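Local coordinates for tyrosine specific protein phosphatase (Trypanosoma cruzi, PDB 4AZ1) that belongs to the protein tyrosine phosphatase family and probably removes phosphate groups from phosphotyrosine residues of proteins, at residues A40-N45 / I54-A59; K48-D53 / G126-D131. One frame throughout, in Å; residues are numbered along the deposited sequence.

Interaction 1: residues A40-N45 / I54-A59; sequences ATSLKN and ILANEA
E58 meets the N-terminal end of the short helix 40-44 and A56 its flank, both from the irregular loop that follows it in the chain. T41 offers two donors to one carboxylate. Its N bonds to E58 OE1 at 2.7 Å with an N-H...O angle of 167°, and its OG1 donates to the syn lone pair of E58 OE2 at 2.8 Å. With chi1 at -59°, OG1 lies beside the backbone N, which brings both donors to the same side; the E58 chain, bent at chi2 (65°), crosses T41 at about a right angle to meet them. At the next residue, S42, the N of A56 donates to OG at 3.1 Å, and that hydroxyl also bonds to the OH of Y76. Between these points a water accepts from S42 N at 3.0 Å and donates to both A56 O and E58 OE1, each at 2.8 Å. Apolar packing is modest: CD1 of L55 sits 3.5 Å from CG of L43. The partial positive charge at a helix N terminus probably favours E58 as carboxylate, and its OE1 serves two first-turn N-H groups, T41 directly and S42 through the water.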
# COMPACT_ATOMS: atom_id res chain seq x y z
N ALA A 40 8.96 5.92 -20.10
CA ALA A 40 8.08 7.05 -19.77
C ALA A 40 7.25 6.87 -18.51
O ALA A 40 7.36 7.65 -17.56
CB ALA A 40 7.17 7.37 -20.97
N THR A 41 6.40 5.85 -18.50
CA THR A 41 5.48 5.64 -17.39
C THR A 41 6.22 5.31 -16.10
O THR A 41 5.87 5.81 -15.02
CB THR A 41 4.48 4.53 -17.70
OG1 THR A 41 3.73 4.89 -18.87
CG2 THR A 41 3.51 4.33 -16.53
N SER A 42 7.24 4.48 -16.22
CA SER A 42 8.02 4.07 -15.07
C SER A 42 8.73 5.28 -14.46
O SER A 42 8.84 5.39 -13.23
CB SER A 42 9.02 3.00 -15.50
OG SER A 42 9.64 2.44 -14.38
N LEU A 43 9.18 6.19 -15.32
CA LEU A 43 9.92 7.37 -14.88
C LEU A 43 9.08 8.42 -14.14
O LEU A 43 9.57 9.08 -13.23
CB LEU A 43 10.64 8.03 -16.06
CG LEU A 43 12.12 7.68 -16.17
CD1 LEU A 43 12.72 8.14 -17.50
CD2 LEU A 43 12.90 8.26 -14.99
N LYS A 44 7.82 8.59 -14.53
CA LYS A 44 6.97 9.53 -13.81
C LYS A 44 6.40 8.92 -12.52
O LYS A 44 5.76 9.61 -11.73
CB LYS A 44 5.87 10.12 -14.70
CG LYS A 44 4.80 9.16 -15.16
CD LYS A 44 3.58 9.92 -15.64
CE LYS A 44 2.40 8.99 -15.90
NZ LYS A 44 1.18 9.75 -16.30
N ASN A 45 6.66 7.63 -12.30
CA ASN A 45 6.20 6.99 -11.06
C ASN A 45 7.33 6.62 -10.12
O ASN A 45 7.30 5.55 -9.50
CB ASN A 45 5.36 5.74 -11.36
CG ASN A 45 3.91 6.06 -11.59
OD1 ASN A 45 3.17 6.36 -10.65
ND2 ASN A 45 3.49 6.00 -12.85
N ILE A 54 16.18 1.40 -11.70
CA ILE A 54 15.67 0.14 -12.23
C ILE A 54 14.26 0.41 -12.69
O ILE A 54 13.32 0.45 -11.88
CB ILE A 54 15.68 -1.00 -11.20
CG1 ILE A 54 17.05 -1.11 -10.52
CG2 ILE A 54 15.28 -2.31 -11.88
CD1 ILE A 54 18.06 -1.96 -11.26
N LEU A 55 14.11 0.60 -14.00
CA LEU A 55 12.85 1.06 -14.58
C LEU A 55 12.27 0.00 -15.51
O LEU A 55 13.01 -0.79 -16.10
CB LEU A 55 13.08 2.36 -15.35
CG LEU A 55 13.72 3.51 -14.59
CD1 LEU A 55 13.93 4.71 -15.51
CD2 LEU A 55 12.88 3.91 -13.38
N ALA A 56 10.95 -0.01 -15.64
CA ALA A 56 10.25 -0.96 -16.52
C ALA A 56 10.09 -0.40 -17.94
O ALA A 56 9.60 0.72 -18.08
CB ALA A 56 8.88 -1.29 -15.93
N ASN A 57 10.47 -1.16 -18.96
CA ASN A 57 10.27 -0.73 -20.36
C ASN A 57 8.82 -0.40 -20.66
O ASN A 57 7.92 -1.15 -20.28
CB ASN A 57 10.71 -1.81 -21.36
CG ASN A 57 12.13 -2.28 -21.13
OD1 ASN A 57 12.57 -2.48 -20.00
ND2 ASN A 57 12.86 -2.47 -22.22
N GLU A 58 8.60 0.70 -21.37
CA GLU A 58 7.26 1.14 -21.72
C GLU A 58 6.54 0.13 -22.61
O GLU A 58 5.37 -0.19 -22.38
CB GLU A 58 7.33 2.49 -22.45
CG GLU A 58 5.99 3.16 -22.67
CD GLU A 58 5.34 3.58 -21.36
OE1 GLU A 58 6.07 3.95 -20.42
OE2 GLU A 58 4.09 3.54 -21.28
N ALA A 59 7.25 -0.38 -23.61
CA ALA A 59 6.65 -1.25 -24.63
C ALA A 59 5.99 -2.50 -24.06
O ALA A 59 5.03 -3.01 -24.63
CB ALA A 59 7.68 -1.62 -25.67
O HOH W 1 7.70 2.66 -18.52

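Interaction 2: residues K48-D53 / G126-D131; sequences KNRYLD and GFVKAD
A mostly polar surface contact, centred on the salt bridge from R50 to D131, joins the KNRY segment, equivalent by family to the phosphotyrosine-recognition loop of tyrosine phosphatases, to the end of the small hairpin 123-128. R50 NH2 donates to D131 OD2 at 2.8 Å with an N-H...O angle of 160°. The oxygen is met on its anti side and lies near the guanidinium plane, and the two flat groups are turned 27° against each other. A weak second bond reaches the same OD2 from R50 NH1 at 3.3 Å, so one carboxylate oxygen takes both. The R50 chain runs extended until chi3 (-68°) bends it, which lays one guanidinium face under the backbone: K129 O stands 3.4 Å and A130 CA 3.6 Å above the plane, both offset toward the rim. A water in the guanidinium plane, 2.8 Å from R50 NH1, donates to V128 O at 3.1 Å, and R50 NE bonds to A95 O, fixing the rotation of the group. R50 CG lies 3.5 Å above one face of the Y51 ring, near its rim. The Y51 hydroxyl bonds to OG of S227, in the HCSAGIGRTG signature that forms the phosphate-binding loop of the family, and K129 NZ makes a salt bridge to D196 of the WPD motif. The contact thus lies between the hairpin of strands 123-124 and 127-128, the loop following strand 90-93, and the signature loop following strand 222-225, while K48 reaches D103 in helix 101-110.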
# COMPACT_ATOMS: atom_id res chain seq x y z
N LYS A 48 6.99 5.25 -6.58
CA LYS A 48 6.64 3.85 -6.37
C LYS A 48 7.72 2.91 -6.86
O LYS A 48 7.55 1.69 -6.85
CB LYS A 48 5.30 3.52 -7.02
CG LYS A 48 4.11 4.16 -6.30
CD LYS A 48 2.82 3.94 -7.07
CE LYS A 48 1.64 4.56 -6.31
NZ LYS A 48 0.40 4.58 -7.14
N ASN A 49 8.84 3.48 -7.30
CA ASN A 49 9.97 2.66 -7.67
C ASN A 49 10.85 2.39 -6.45
O ASN A 49 11.23 3.32 -5.74
CB ASN A 49 10.77 3.35 -8.79
CG ASN A 49 10.00 3.38 -10.10
OD1 ASN A 49 9.13 2.54 -10.33
ND2 ASN A 49 10.33 4.34 -10.96
N ARG A 50 11.13 1.12 -6.20
CA ARG A 50 12.03 0.76 -5.11
C ARG A 50 13.46 1.26 -5.38
O ARG A 50 14.15 1.73 -4.47
CB ARG A 50 12.02 -0.75 -4.89
CG ARG A 50 12.84 -1.23 -3.69
CD ARG A 50 12.67 -2.75 -3.43
NE ARG A 50 11.31 -3.07 -2.98
CZ ARG A 50 10.88 -2.92 -1.74
NH1 ARG A 50 11.69 -2.47 -0.79
NH2 ARG A 50 9.62 -3.23 -1.42
N TYR A 51 13.89 1.17 -6.63
CA TYR A 51 15.22 1.64 -7.00
C TYR A 51 15.09 2.66 -8.13
O TYR A 51 14.48 2.38 -9.16
CB TYR A 51 16.11 0.47 -7.43
CG TYR A 51 16.24 -0.59 -6.36
CD1 TYR A 51 17.17 -0.45 -5.33
CD2 TYR A 51 15.44 -1.73 -6.36
CE1 TYR A 51 17.30 -1.41 -4.33
CE2 TYR A 51 15.57 -2.72 -5.36
CZ TYR A 51 16.50 -2.54 -4.34
OH TYR A 51 16.65 -3.48 -3.34
N LEU A 52 15.68 3.83 -7.93
CA LEU A 52 15.56 4.93 -8.89
C LEU A 52 15.95 4.59 -10.34
O LEU A 52 15.28 5.03 -11.28
CB LEU A 52 16.33 6.16 -8.40
CG LEU A 52 15.68 6.82 -7.18
CD1 LEU A 52 16.34 8.15 -6.85
CD2 LEU A 52 14.16 7.00 -7.37
N ASP A 53 17.00 3.79 -10.52
CA ASP A 53 17.48 3.47 -11.87
C ASP A 53 17.12 2.05 -12.37
O ASP A 53 17.72 1.55 -13.33
CB ASP A 53 18.99 3.68 -11.96
CG ASP A 53 19.75 2.94 -10.88
OD1 ASP A 53 19.12 2.14 -10.15
OD2 ASP A 53 20.98 3.15 -10.78
N GLY A 126 21.19 -7.37 6.35
CA GLY A 126 21.05 -6.10 7.05
C GLY A 126 20.39 -5.05 6.18
O GLY A 126 20.29 -3.89 6.56
N PHE A 127 19.90 -5.47 5.01
CA PHE A 127 19.27 -4.53 4.09
C PHE A 127 17.88 -4.99 3.70
O PHE A 127 17.62 -6.20 3.64
CB PHE A 127 20.16 -4.34 2.85
CG PHE A 127 21.53 -3.85 3.21
CD1 PHE A 127 21.74 -2.49 3.46
CD2 PHE A 127 22.58 -4.74 3.39
CE1 PHE A 127 22.99 -2.02 3.85
CE2 PHE A 127 23.85 -4.27 3.77
CZ PHE A 127 24.05 -2.91 4.00
N VAL A 128 16.99 -4.03 3.44
CA VAL A 128 15.62 -4.35 3.03
C VAL A 128 15.57 -4.76 1.56
O VAL A 128 16.08 -4.06 0.70
CB VAL A 128 14.65 -3.15 3.20
CG1 VAL A 128 13.22 -3.60 2.95
CG2 VAL A 128 14.76 -2.53 4.61
N LYS A 129 14.93 -5.89 1.28
CA LYS A 129 14.72 -6.33 -0.10
C LYS A 129 13.25 -6.19 -0.52
O LYS A 129 12.96 -5.93 -1.68
CB LYS A 129 15.14 -7.80 -0.24
CG LYS A 129 16.62 -8.03 -0.02
CD LYS A 129 17.41 -7.45 -1.19
CE LYS A 129 18.90 -7.70 -1.04
NZ LYS A 129 19.61 -7.11 -2.23
N ALA A 130 12.34 -6.39 0.43
CA ALA A 130 10.91 -6.39 0.10
C ALA A 130 10.05 -5.98 1.29
O ALA A 130 10.52 -5.95 2.44
CB ALA A 130 10.47 -7.76 -0.41
N ASP A 131 8.78 -5.70 1.00
CA ASP A 131 7.82 -5.32 2.03
C ASP A 131 6.67 -6.31 2.04
O ASP A 131 6.15 -6.68 0.98
CB ASP A 131 7.30 -3.90 1.79
CG ASP A 131 8.36 -2.83 2.10
OD1 ASP A 131 8.51 -2.48 3.29
OD2 ASP A 131 9.02 -2.35 1.16
O HOH W 2 14.42 -1.76 -0.65

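Overall arrangement
From the N terminus the chain passes helix 40-44, then 48-53, then 54-59, and reaches 126-131 after strands 79-82 and 90-93, helix 101-110, and strands 115-118 and 123-124. Interaction 1 closes a short loop of eight intervening residues, whereas interaction 2 spans 72. Because 48-53 lies inside the first loop and its partner far beyond it, the two closures cross. Their centres are about 16 Å apart, yet they touch: S42 O and N49 ND2 are 2.9 Å apart, a probable hydrogen bond. Interaction 1 brings together the two ends of the segment carrying 48-53, and interaction 2 ties that segment to the hairpin 123-128. Segment 40-45 packs on R30 of the second subunit, and R50 O bonds to R35 NH1 of that subunit.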